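Local structure of dihydropyrimidinase (Brevibacillus agri, 3SFW) at residues A[115-120]-A[441-446]; A[344-349]-A[362-367]; A[348-353]-A[394-399]; A[353-358]-A[422-427]. The protein catalyses the hydrolytic ring opening of 5,6-dihydropyrimidines, a reaction of the amidohydrolase family that probably depends on its two bound zinc ions. One frame throughout, in Å; residues are numbered along the deposited sequence.

How the interactions relate
Interactions 2, 3 and 4 follow one another along helix 345-354 and the turn that ends it. Interaction 2 joins this helix to helix 361-376, interaction 3 to strand 393-403, and interaction 4 joins its C-terminal end to strand 422-432, the neighbour of 393-403 in the same sheet. Their centres lie about 5 to 9 Å apart, so the three form one continuous seam between helices 345-354 and 361-376 and these two strands. Interaction 1, about 20 to 25 Å away between centres, closes a longer loop that encloses the other three. It packs the loop before strand 119-124 against strand 442-443, in the same sheet, and a salt bridge from Lys441 to Asp426 links it to interaction 4.

Interaction 1. Residues A[115-120]-A[441-446]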
loop_
_atom_site.group_PDB
_atom_site.type_symbol
_atom_site.label_atom_id
_atom_site.label_comp_id
_atom_site.label_asym_id
_atom_site.label_seq_id
_atom_site.Cartn_x
_atom_site.Cartn_y
_atom_site.Cartn_z
ATOM N N LYS A 115 37.679 31.872 -4.605
ATOM C CA LYS A 115 37.262 31.451 -5.955
ATOM C C LYS A 115 35.728 31.533 -6.153
ATOM O O LYS A 115 35.244 32.073 -7.133
ATOM C CB LYS A 115 37.800 30.018 -6.260
ATOM C CG LYS A 115 39.325 29.885 -6.154
ATOM C CD LYS A 115 39.827 28.420 -6.089
ATOM C CE LYS A 115 40.727 28.210 -4.822
ATOM N NZ LYS A 115 41.715 27.091 -4.877
ATOM N N ALA A 116 34.954 31.135 -5.145
ATOM C CA ALA A 116 33.466 31.192 -5.262
ATOM C C ALA A 116 32.919 32.622 -5.410
ATOM O O ALA A 116 33.471 33.567 -4.774
ATOM C CB ALA A 116 32.825 30.511 -3.979
ATOM N N VAL A 117 31.951 32.811 -6.316
ATOM C CA VAL A 117 31.393 34.142 -6.582
ATOM C C VAL A 117 30.063 34.305 -5.872
ATOM O O VAL A 117 29.560 35.419 -5.764
ATOM C CB VAL A 117 31.227 34.427 -8.082
ATOM C CG1 VAL A 117 32.572 34.148 -8.822
ATOM C CG2 VAL A 117 30.106 33.576 -8.706
ATOM N N ILE A 118 29.545 33.196 -5.340
ATOM C CA ILE A 118 28.358 33.248 -4.481
ATOM C C ILE A 118 28.563 32.306 -3.315
ATOM O O ILE A 118 29.612 31.648 -3.187
ATOM C CB ILE A 118 27.055 32.865 -5.243
ATOM C CG1 ILE A 118 27.294 31.672 -6.145
ATOM C CG2 ILE A 118 26.610 33.988 -6.167
ATOM C CD1 ILE A 118 26.742 30.444 -5.740
ATOM N N ASP A 119 27.609 32.301 -2.373
ATOM C CA ASP A 119 27.843 31.677 -1.089
ATOM C C ASP A 119 27.738 30.154 -1.159
ATOM O O ASP A 119 27.079 29.617 -2.059
ATOM C CB ASP A 119 26.875 32.213 -0.047
ATOM C CG ASP A 119 27.204 33.638 0.347
ATOM O OD1 ASP A 119 28.174 34.190 -0.250
ATOM O OD2 ASP A 119 26.529 34.217 1.223
ATOM N N TYR A 120 28.388 29.465 -0.218
ATOM C CA TYR A 120 28.487 27.993 -0.304
ATOM C C TYR A 120 28.518 27.389 1.083
ATOM O O TYR A 120 29.192 27.919 1.999
ATOM C CB TYR A 120 29.735 27.546 -1.101
ATOM C CG TYR A 120 31.043 28.133 -0.574
ATOM C CD1 TYR A 120 31.451 29.436 -0.941
ATOM C CD2 TYR A 120 31.880 27.369 0.282
ATOM C CE1 TYR A 120 32.614 30.027 -0.365
ATOM C CE2 TYR A 120 33.032 27.933 0.834
ATOM C CZ TYR A 120 33.417 29.234 0.476
ATOM O OH TYR A 120 34.569 29.768 1.045
ATOM N N LYS A 441 22.405 40.144 -17.540
ATOM C CA LYS A 441 23.019 38.994 -18.196
ATOM C C LYS A 441 24.538 39.161 -18.444
ATOM O O LYS A 441 25.105 38.424 -19.232
ATOM C CB LYS A 441 22.257 38.580 -19.486
ATOM C CG LYS A 441 20.798 38.113 -19.188
ATOM C CD LYS A 441 19.965 38.039 -20.448
ATOM C CE LYS A 441 20.211 36.741 -21.136
ATOM N NZ LYS A 441 19.308 36.718 -22.328
ATOM N N GLN A 442 25.182 40.028 -17.670
ATOM C CA GLN A 442 26.648 40.173 -17.729
ATOM C C GLN A 442 27.226 39.916 -16.344
ATOM O O GLN A 442 26.589 40.227 -15.322
ATOM C CB GLN A 442 26.981 41.596 -18.191
ATOM C CG GLN A 442 26.524 41.828 -19.660
ATOM C CD GLN A 442 26.500 43.293 -20.036
ATOM O OE1 GLN A 442 25.920 44.112 -19.316
ATOM N NE2 GLN A 442 27.094 43.635 -21.190
ATOM N N PHE A 443 28.393 39.299 -16.290
ATOM C CA PHE A 443 28.972 38.982 -14.979
ATOM C C PHE A 443 29.690 40.207 -14.413
ATOM O O PHE A 443 30.727 40.656 -14.968
ATOM C CB PHE A 443 29.971 37.831 -15.099
ATOM C CG PHE A 443 30.725 37.545 -13.824
ATOM C CD1 PHE A 443 30.025 37.173 -12.652
ATOM C CD2 PHE A 443 32.101 37.469 -13.828
ATOM C CE1 PHE A 443 30.741 36.820 -11.485
ATOM C CE2 PHE A 443 32.818 37.128 -12.677
ATOM C CZ PHE A 443 32.124 36.831 -11.489
ATOM N N VAL A 444 29.196 40.709 -13.277
ATOM C CA VAL A 444 29.772 41.895 -12.627
ATOM C C VAL A 444 30.295 41.609 -11.203
ATOM O O VAL A 444 30.861 42.494 -10.541
ATOM C CB VAL A 444 28.780 43.087 -12.606
ATOM C CG1 VAL A 444 28.398 43.453 -14.032
ATOM C CG2 VAL A 444 27.513 42.683 -11.832
ATOM N N GLY A 445 30.253 40.338 -10.809
ATOM C CA GLY A 445 30.792 39.912 -9.526
ATOM C C GLY A 445 32.285 39.636 -9.612
ATOM O O GLY A 445 32.961 40.117 -10.531
ATOM N N HIS A 446 32.821 38.853 -8.675
ATOM C CA HIS A 446 34.245 38.515 -8.732
ATOM C C HIS A 446 34.603 37.251 -8.002
ATOM O O HIS A 446 33.929 36.859 -7.032
ATOM C CB HIS A 446 35.110 39.684 -8.217
ATOM C CG HIS A 446 34.856 40.056 -6.783
ATOM N ND1 HIS A 446 33.963 41.038 -6.418
ATOM C CD2 HIS A 446 35.469 39.659 -5.637
ATOM C CE1 HIS A 446 33.966 41.165 -5.098
ATOM N NE2 HIS A 446 34.915 40.384 -4.608
HETATM O O HOH W 1 30.349 37.788 -7.233
#
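Val117 sends one methyl, CG1, into the angle between the Phe443 ring and the backbone of His446. With CG1 anti to the carbonyl carbon (chi1 -52°), this methyl approaches the ring obliquely, 3.8 Å from Phe443 CZ, and rests 3.5 Å from His446 O. His446 turns its CB away from Val117 and meets it through this carbonyl oxygen. Phe443 has its CG anti to the backbone N (chi1 174°), which swings the ring out of its strand toward Val117. The chain then curls back over the ring, and Gly445 N sits above one face. The contact joins the loop leading into strand 119-124, one of the parallel strands of the amidohydrolase barrel, to the short strand 442-443, which pairs antiparallel with 435-439 in the C-terminal part of the fold. Helix 74-83 flanks both partners, with Phe75 on Val117 and Phe83 on Phe443, while Val437 touches both side chains. A water supplies the polar link between the two backbones: it donates to Val117 O at 2.9 Å and accepts from His446 N at 3.1 Å.

Interaction 2. Residues A[344-349]-A[362-367]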
loop_
_atom_site.group_PDB
_atom_site.type_symbol
_atom_site.label_atom_id
_atom_site.label_comp_id
_atom_site.label_asym_id
_atom_site.label_seq_id
_atom_site.Cartn_x
_atom_site.Cartn_y
_atom_site.Cartn_z
ATOM N N ASP A 344 20.877 25.304 -15.466
ATOM C CA ASP A 344 19.511 25.286 -16.031
ATOM C C ASP A 344 18.432 24.859 -15.053
ATOM O O ASP A 344 17.208 24.858 -15.401
ATOM C CB ASP A 344 19.485 24.487 -17.313
ATOM C CG ASP A 344 20.400 25.088 -18.350
ATOM O OD1 ASP A 344 20.291 26.329 -18.588
ATOM O OD2 ASP A 344 21.299 24.363 -18.810
ATOM N N ARG A 345 18.852 24.568 -13.819
ATOM C CA ARG A 345 17.901 24.022 -12.807
ATOM C C ARG A 345 16.680 24.953 -12.631
ATOM O O ARG A 345 15.511 24.476 -12.688
ATOM C CB ARG A 345 18.593 23.827 -11.433
ATOM C CG ARG A 345 17.606 23.347 -10.329
ATOM C CD ARG A 345 18.340 23.184 -8.963
ATOM N NE ARG A 345 18.851 24.463 -8.500
ATOM C CZ ARG A 345 18.495 25.062 -7.364
ATOM N NH1 ARG A 345 17.619 24.472 -6.536
ATOM N NH2 ARG A 345 19.008 26.269 -7.071
ATOM N N MET A 346 16.914 26.238 -12.344
ATOM C CA MET A 346 15.794 27.155 -12.030
ATOM C C MET A 346 14.867 27.302 -13.252
ATOM O O MET A 346 13.615 27.242 -13.118
ATOM C CB MET A 346 16.314 28.532 -11.623
ATOM C CG MET A 346 17.093 28.550 -10.303
ATOM S SD MET A 346 16.029 28.286 -8.885
ATOM C CE MET A 346 15.272 29.871 -8.721
ATOM N N THR A 347 15.460 27.584 -14.424
ATOM C CA THR A 347 14.633 27.842 -15.628
ATOM C C THR A 347 13.818 26.625 -16.072
ATOM O O THR A 347 12.626 26.758 -16.397
ATOM C CB THR A 347 15.446 28.365 -16.831
ATOM O OG1 THR A 347 16.020 29.633 -16.481
ATOM C CG2 THR A 347 14.481 28.604 -18.032
ATOM N N ILE A 348 14.406 25.441 -15.989
ATOM C CA ILE A 348 13.670 24.219 -16.331
ATOM C C ILE A 348 12.485 24.002 -15.392
ATOM O O ILE A 348 11.389 23.670 -15.837
ATOM C CB ILE A 348 14.591 23.003 -16.369
ATOM C CG1 ILE A 348 15.545 23.168 -17.579
ATOM C CG2 ILE A 348 13.805 21.697 -16.456
ATOM C CD1 ILE A 348 16.584 22.054 -17.669
ATOM N N LEU A 349 12.706 24.177 -14.107
ATOM C CA LEU A 349 11.615 24.012 -13.138
ATOM C C LEU A 349 10.499 25.044 -13.387
ATOM O O LEU A 349 9.329 24.725 -13.305
ATOM C CB LEU A 349 12.134 24.073 -11.678
ATOM C CG LEU A 349 12.540 22.661 -11.107
ATOM C CD1 LEU A 349 11.332 21.837 -10.805
ATOM C CD2 LEU A 349 13.405 21.840 -12.035
ATOM N N ASN A 362 4.506 29.535 -6.309
ATOM C CA ASN A 362 5.003 29.557 -4.923
ATOM C C ASN A 362 5.728 28.252 -4.586
ATOM O O ASN A 362 6.803 28.274 -3.946
ATOM C CB ASN A 362 3.867 29.776 -3.894
ATOM C CG ASN A 362 3.221 31.142 -4.014
ATOM O OD1 ASN A 362 3.876 32.213 -3.819
ATOM N ND2 ASN A 362 1.958 31.139 -4.401
ATOM N N GLN A 363 5.185 27.125 -5.042
ATOM C CA GLN A 363 5.887 25.851 -4.846
ATOM C C GLN A 363 7.272 25.840 -5.489
ATOM O O GLN A 363 8.199 25.286 -4.906
ATOM C CB GLN A 363 5.085 24.653 -5.342
ATOM C CG GLN A 363 3.823 24.385 -4.481
ATOM C CD GLN A 363 3.062 23.162 -5.007
ATOM O OE1 GLN A 363 2.885 23.016 -6.223
ATOM N NE2 GLN A 363 2.695 22.244 -4.101
ATOM N N PHE A 364 7.396 26.413 -6.689
ATOM C CA PHE A 364 8.688 26.533 -7.412
ATOM C C PHE A 364 9.708 27.219 -6.495
ATOM O O PHE A 364 10.813 26.739 -6.336
ATOM C CB PHE A 364 8.473 27.321 -8.732
ATOM C CG PHE A 364 9.742 27.882 -9.328
ATOM C CD1 PHE A 364 10.571 27.074 -10.083
ATOM C CD2 PHE A 364 10.081 29.217 -9.144
ATOM C CE1 PHE A 364 11.752 27.581 -10.668
ATOM C CE2 PHE A 364 11.214 29.765 -9.781
ATOM C CZ PHE A 364 12.082 28.912 -10.510
ATOM N N VAL A 365 9.322 28.305 -5.818
ATOM C CA VAL A 365 10.259 28.927 -4.890
ATOM C C VAL A 365 10.595 28.003 -3.720
ATOM O O VAL A 365 11.756 27.949 -3.250
ATOM C CB VAL A 365 9.731 30.292 -4.373
ATOM C CG1 VAL A 365 10.695 30.816 -3.235
ATOM C CG2 VAL A 365 9.637 31.295 -5.573
ATOM N N ASP A 366 9.573 27.332 -3.185
ATOM C CA ASP A 366 9.788 26.484 -2.015
ATOM C C ASP A 366 10.788 25.380 -2.332
ATOM O O ASP A 366 11.734 25.152 -1.589
ATOM C CB ASP A 366 8.437 25.881 -1.549
ATOM C CG ASP A 366 8.415 25.547 -0.068
ATOM O OD1 ASP A 366 9.207 26.090 0.732
ATOM O OD2 ASP A 366 7.586 24.687 0.306
ATOM N N ILE A 367 10.629 24.772 -3.503
ATOM C CA ILE A 367 11.424 23.598 -3.859
ATOM C C ILE A 367 12.811 23.962 -4.294
ATOM O O ILE A 367 13.730 23.147 -4.167
ATOM C CB ILE A 367 10.673 22.927 -5.004
ATOM C CG1 ILE A 367 9.406 22.254 -4.451
ATOM C CG2 ILE A 367 11.560 22.117 -5.860
ATOM C CD1 ILE A 367 9.334 22.162 -2.980
#
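Close to where Met346 meets Phe364, Arg345 NH1 is gripped by the carbonyl oxygens of Val312 and Thr368 and, weakly, by that of Ile55. The guanidinium is thereby fixed between barrel strands and helix 361-376, and Met346 SD lies above one of its faces, offset toward the rim. Across the contact, Phe364 drives its ring edge at the first turns of the opposing helix. CE1 comes within 3.1 Å of Met346 O, near the ring plane, a tight approach in which the slightly positive ring edge probably suits the carbonyl. CE1 also touches Leu349 CB at 3.7 Å, in the plane of the ring. Phe364 reaches this far because its CG stands anti to the backbone N (chi1 162°). Helices 345-354 and 361-376 follow the last parallel barrel strand, 311-312, in this TIM-barrel amidohydrolase; Asp315, a zinc ligand, lies just beyond that strand, and Val312 packs on both Leu349 and Ile367. The Met346 chain, bent at chi2 (-71°) and chi3, folds round to bring its methyl CE within 3.8 Å of Phe364 CZ, the two side chains crossing at about a right angle. Its sulfur makes an oblique Met-aromatic contact, SD lying 5.2 Å from the centroid of the Phe364 ring. With an alanine in place of Phe364 a gap is likely to open between the helices, leaving the Met346 methyl free to turn and Leu349 CB without its aromatic neighbour. Leu51, of strand 49-59, packs on Phe364 as well.

Interaction 3. Residues A[348-353]-A[394-399]; sequences ILFSEG and VLFDPT
A T-shaped aromatic pair, Phe350 with Phe396, joins helix 345-354 to strand 393-403 at the seam between the barrel helices and the C-terminal sheet. Phe396 presents its edge to the face of Phe350: CE2 stands over the middle of that ring, 3.6 Å from Phe350 CD2. The centroids are 4.9 Å apart and the planes are inclined at 71°. CG anti to the backbone N in both residues (chi1 176° for Phe350, -175° for Phe396) carries the two rings into the space between helix and strand. At the far end of the Phe350 ring, Pro398 CB approaches CZ obliquely to 3.5 Å. The proline stands where the strand turns a corner, and an Asx turn spans it. Asp397 OD1 accepts from Thr399 N at 3.0 Å and from Thr399 OG1 at 2.8 Å, the two donors arriving from the same face of the carboxylate, Thr399 N on the anti side and OG1 on the syn side. If Phe350 were a serine, the edge of Phe396 and the ring of Pro398 would probably lose their shared apolar partner, and a gap would open between helix and strand. Phe364 and Leu361 of helix 361-376 also pack on Phe350, and Leu51 on Phe396, which sets this edge-to-face pair in the apolar interface between a helix of the TIM-barrel amidohydrolase and the strand beside it.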
loop_
_atom_site.group_PDB
_atom_site.type_symbol
_atom_site.label_atom_id
_atom_site.label_comp_id
_atom_site.label_asym_id
_atom_site.label_seq_id
_atom_site.Cartn_x
_atom_site.Cartn_y
_atom_site.Cartn_z
ATOM N N ILE A 348 14.406 25.441 -15.989
ATOM C CA ILE A 348 13.670 24.219 -16.331
ATOM C C ILE A 348 12.485 24.002 -15.392
ATOM O O ILE A 348 11.389 23.670 -15.837
ATOM C CB ILE A 348 14.591 23.003 -16.369
ATOM C CG1 ILE A 348 15.545 23.168 -17.579
ATOM C CG2 ILE A 348 13.805 21.697 -16.456
ATOM C CD1 ILE A 348 16.584 22.054 -17.669
ATOM N N LEU A 349 12.706 24.177 -14.107
ATOM C CA LEU A 349 11.615 24.012 -13.138
ATOM C C LEU A 349 10.499 25.044 -13.387
ATOM O O LEU A 349 9.329 24.725 -13.305
ATOM C CB LEU A 349 12.134 24.073 -11.678
ATOM C CG LEU A 349 12.540 22.661 -11.107
ATOM C CD1 LEU A 349 11.332 21.837 -10.805
ATOM C CD2 LEU A 349 13.405 21.840 -12.035
ATOM N N PHE A 350 10.872 26.259 -13.747
ATOM C CA PHE A 350 9.832 27.270 -14.046
ATOM C C PHE A 350 9.114 26.871 -15.346
ATOM O O PHE A 350 7.880 26.874 -15.431
ATOM C CB PHE A 350 10.462 28.653 -14.206
ATOM C CG PHE A 350 9.457 29.708 -14.613
ATOM C CD1 PHE A 350 8.542 30.225 -13.680
ATOM C CD2 PHE A 350 9.361 30.100 -15.932
ATOM C CE1 PHE A 350 7.574 31.169 -14.073
ATOM C CE2 PHE A 350 8.387 31.042 -16.339
ATOM C CZ PHE A 350 7.488 31.555 -15.407
ATOM N N SER A 351 9.886 26.596 -16.382
ATOM C CA SER A 351 9.294 26.464 -17.714
ATOM C C SER A 351 8.536 25.138 -17.880
ATOM O O SER A 351 7.477 25.086 -18.517
ATOM C CB SER A 351 10.387 26.597 -18.778
ATOM O OG SER A 351 9.809 26.709 -20.083
ATOM N N GLU A 352 9.098 24.039 -17.372
ATOM C CA GLU A 352 8.420 22.764 -17.518
ATOM C C GLU A 352 7.478 22.530 -16.366
ATOM O O GLU A 352 6.626 21.630 -16.441
ATOM C CB GLU A 352 9.434 21.628 -17.588
ATOM C CG GLU A 352 10.145 21.617 -18.945
ATOM C CD GLU A 352 9.179 21.317 -20.091
ATOM O OE1 GLU A 352 8.420 20.322 -19.997
ATOM O OE2 GLU A 352 9.192 22.064 -21.098
ATOM N N GLY A 353 7.749 23.194 -15.225
ATOM C CA GLY A 353 6.952 22.917 -14.010
ATOM C C GLY A 353 5.815 23.939 -13.839
ATOM O O GLY A 353 4.652 23.631 -14.032
ATOM N N VAL A 394 16.865 37.235 -7.270
ATOM C CA VAL A 394 16.938 37.086 -8.725
ATOM C C VAL A 394 15.853 37.930 -9.363
ATOM O O VAL A 394 14.681 37.856 -8.960
ATOM C CB VAL A 394 16.747 35.611 -9.124
ATOM C CG1 VAL A 394 16.730 35.471 -10.643
ATOM C CG2 VAL A 394 17.876 34.772 -8.522
ATOM N N LEU A 395 16.228 38.735 -10.373
ATOM C CA LEU A 395 15.246 39.389 -11.196
ATOM C C LEU A 395 15.007 38.497 -12.408
ATOM O O LEU A 395 15.945 38.236 -13.177
ATOM C CB LEU A 395 15.773 40.766 -11.658
ATOM C CG LEU A 395 16.081 41.803 -10.566
ATOM C CD1 LEU A 395 16.127 43.217 -11.166
ATOM C CD2 LEU A 395 15.186 41.734 -9.430
ATOM N N PHE A 396 13.782 37.952 -12.517
ATOM C CA PHE A 396 13.492 36.877 -13.480
ATOM C C PHE A 396 12.381 37.340 -14.433
ATOM O O PHE A 396 11.315 37.835 -13.983
ATOM C CB PHE A 396 13.037 35.624 -12.699
ATOM C CG PHE A 396 12.817 34.421 -13.562
ATOM C CD1 PHE A 396 13.893 33.570 -13.889
ATOM C CD2 PHE A 396 11.528 34.068 -13.963
ATOM C CE1 PHE A 396 13.689 32.442 -14.684
ATOM C CE2 PHE A 396 11.312 32.901 -14.717
ATOM C CZ PHE A 396 12.383 32.092 -15.067
ATOM N N ASP A 397 12.658 37.290 -15.741
ATOM C CA ASP A 397 11.670 37.661 -16.754
ATOM C C ASP A 397 10.965 36.429 -17.320
ATOM O O ASP A 397 11.545 35.629 -18.035
ATOM C CB ASP A 397 12.316 38.502 -17.872
ATOM C CG ASP A 397 11.302 39.037 -18.881
ATOM O OD1 ASP A 397 10.181 38.512 -18.937
ATOM O OD2 ASP A 397 11.645 39.993 -19.638
ATOM N N PRO A 398 9.716 36.204 -16.887
ATOM C CA PRO A 398 9.043 34.934 -17.210
ATOM C C PRO A 398 8.593 34.850 -18.694
ATOM O O PRO A 398 8.179 33.782 -19.164
ATOM C CB PRO A 398 7.825 34.953 -16.270
ATOM C CG PRO A 398 7.520 36.448 -16.109
ATOM C CD PRO A 398 8.858 37.129 -16.108
ATOM N N THR A 399 8.684 35.960 -19.423
ATOM C CA THR A 399 8.106 36.021 -20.803
ATOM C C THR A 399 9.100 35.657 -21.925
ATOM O O THR A 399 8.696 35.299 -23.032
ATOM C CB THR A 399 7.539 37.438 -21.112
ATOM O OG1 THR A 399 8.597 38.385 -21.189
ATOM C CG2 THR A 399 6.568 37.855 -20.041
#

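Interaction 4. Residues A[353-358]-A[422-427]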
loop_
_atom_site.group_PDB
_atom_site.type_symbol
_atom_site.label_atom_id
_atom_site.label_comp_id
_atom_site.label_asym_id
_atom_site.label_seq_id
_atom_site.Cartn_x
_atom_site.Cartn_y
_atom_site.Cartn_z
ATOM N N GLY A 353 7.749 23.194 -15.225
ATOM C CA GLY A 353 6.952 22.917 -14.010
ATOM C C GLY A 353 5.815 23.939 -13.839
ATOM O O GLY A 353 4.652 23.631 -14.032
ATOM N N VAL A 354 6.160 25.190 -13.562
ATOM C CA VAL A 354 5.155 26.201 -13.301
ATOM C C VAL A 354 4.286 26.483 -14.528
ATOM O O VAL A 354 3.050 26.556 -14.433
ATOM C CB VAL A 354 5.818 27.537 -12.808
ATOM C CG1 VAL A 354 4.743 28.645 -12.592
ATOM C CG2 VAL A 354 6.581 27.280 -11.493
ATOM N N ARG A 355 4.938 26.692 -15.656
ATOM C CA ARG A 355 4.198 27.109 -16.848
ATOM C C ARG A 355 3.266 26.009 -17.366
ATOM O O ARG A 355 2.315 26.317 -18.090
ATOM C CB ARG A 355 5.156 27.485 -17.958
ATOM C CG ARG A 355 5.817 28.789 -17.772
ATOM C CD ARG A 355 6.550 29.163 -19.051
ATOM N NE ARG A 355 5.765 30.088 -19.845
ATOM C CZ ARG A 355 5.244 29.821 -21.032
ATOM N NH1 ARG A 355 5.431 28.636 -21.604
ATOM N NH2 ARG A 355 4.517 30.749 -21.644
ATOM N N LYS A 356 3.549 24.746 -17.036
ATOM C CA LYS A 356 2.699 23.633 -17.480
ATOM C C LYS A 356 1.737 23.190 -16.376
ATOM O O LYS A 356 1.073 22.169 -16.494
ATOM C CB LYS A 356 3.567 22.470 -17.993
ATOM C CG LYS A 356 4.442 22.888 -19.189
ATOM C CD LYS A 356 5.218 21.703 -19.773
ATOM C CE LYS A 356 5.616 21.953 -21.245
ATOM N NZ LYS A 356 6.363 20.753 -21.765
ATOM N N GLY A 357 1.683 23.953 -15.285
ATOM C CA GLY A 357 0.727 23.663 -14.227
ATOM C C GLY A 357 1.071 22.450 -13.389
ATOM O O GLY A 357 0.222 21.927 -12.639
ATOM N N LYS A 358 2.322 21.989 -13.472
ATOM C CA LYS A 358 2.723 20.850 -12.640
ATOM C C LYS A 358 2.993 21.186 -11.202
ATOM O O LYS A 358 2.767 20.350 -10.329
ATOM C CB LYS A 358 3.925 20.133 -13.242
ATOM C CG LYS A 358 3.563 19.692 -14.665
ATOM C CD LYS A 358 4.556 18.794 -15.317
ATOM C CE LYS A 358 4.065 18.412 -16.741
ATOM N NZ LYS A 358 5.094 17.579 -17.474
ATOM N N GLN A 422 13.534 24.240 -25.810
ATOM C CA GLN A 422 12.877 25.549 -25.745
ATOM C C GLN A 422 12.316 25.787 -24.345
ATOM O O GLN A 422 11.541 24.973 -23.840
ATOM C CB GLN A 422 11.720 25.613 -26.735
ATOM C CG GLN A 422 12.139 25.184 -28.112
ATOM C CD GLN A 422 13.076 26.152 -28.696
ATOM O OE1 GLN A 422 14.270 25.866 -28.833
ATOM N NE2 GLN A 422 12.582 27.370 -28.970
ATOM N N VAL A 423 12.611 26.950 -23.782
ATOM C CA VAL A 423 12.044 27.335 -22.472
ATOM C C VAL A 423 11.510 28.744 -22.516
ATOM O O VAL A 423 11.907 29.559 -23.377
ATOM C CB VAL A 423 13.114 27.250 -21.363
ATOM C CG1 VAL A 423 13.619 25.788 -21.243
ATOM C CG2 VAL A 423 14.281 28.220 -21.656
ATOM N N HIS A 424 10.635 29.072 -21.569
ATOM C CA HIS A 424 10.390 30.463 -21.226
ATOM C C HIS A 424 11.003 30.774 -19.887
ATOM O O HIS A 424 10.925 29.960 -18.959
ATOM C CB HIS A 424 8.881 30.723 -21.118
ATOM C CG HIS A 424 8.163 30.597 -22.420
ATOM N ND1 HIS A 424 7.434 31.630 -22.965
ATOM C CD2 HIS A 424 8.094 29.572 -23.299
ATOM C CE1 HIS A 424 6.951 31.249 -24.136
ATOM N NE2 HIS A 424 7.321 29.998 -24.354
ATOM N N GLY A 425 11.485 31.993 -19.754
ATOM C CA GLY A 425 12.045 32.490 -18.495
ATOM C C GLY A 425 13.524 32.777 -18.684
ATOM O O GLY A 425 14.227 32.002 -19.290
ATOM N N ASP A 426 13.958 33.955 -18.250
ATOM C CA ASP A 426 15.352 34.365 -18.401
ATOM C C ASP A 426 15.773 35.033 -17.081
ATOM O O ASP A 426 15.063 35.888 -16.531
ATOM C CB ASP A 426 15.467 35.343 -19.603
ATOM C CG ASP A 426 16.889 35.421 -20.197
ATOM O OD1 ASP A 426 17.729 34.548 -19.906
ATOM O OD2 ASP A 426 17.145 36.363 -20.987
ATOM N N VAL A 427 16.914 34.593 -16.554
ATOM C CA VAL A 427 17.547 35.249 -15.386
ATOM C C VAL A 427 18.251 36.539 -15.814
ATOM O O VAL A 427 19.239 36.504 -16.583
ATOM C CB VAL A 427 18.539 34.272 -14.709
ATOM C CG1 VAL A 427 19.310 34.960 -13.574
ATOM C CG2 VAL A 427 17.745 33.020 -14.168
#
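Arg355 and His424 meet flat on flat. The guanidinium lies over one face of the imidazole with the planes 1° apart and the centres separated by 3.5 Å, an almost perfectly parallel stack. His424 CG sits over the middle of the guanidinium, 3.3 Å from Arg355 CZ, whereas CZ falls toward the rim of the imidazole, so the overlap is offset. The arginine chain runs across the histidine at about a right angle and continues the contact toward its root, with Arg355 NE 3.4 Å and CD 3.5 Å from His424 CB. A bend at chi3 (99°) of Arg355 turns the guanidinium parallel to the ring. The stack lies at the surface, and the pi system of the imidazole may offset part of the arginine's charge if the ring is neutral. Arg355 belongs to the type I turn Val354-Gly357, part of the Schellman motif that ends helix 345-354, with Lys358 N bonded to Gly353 O and Gly357 in the positive-phi position. Gly357 O also accepts from Arg460 of the second subunit. Ser351 OG, one turn back in the helix, bonds His424 N, holding strand 422-432 alongside helix 345-354, while strand 393-403 lies beside strand 422-432 in the sheet.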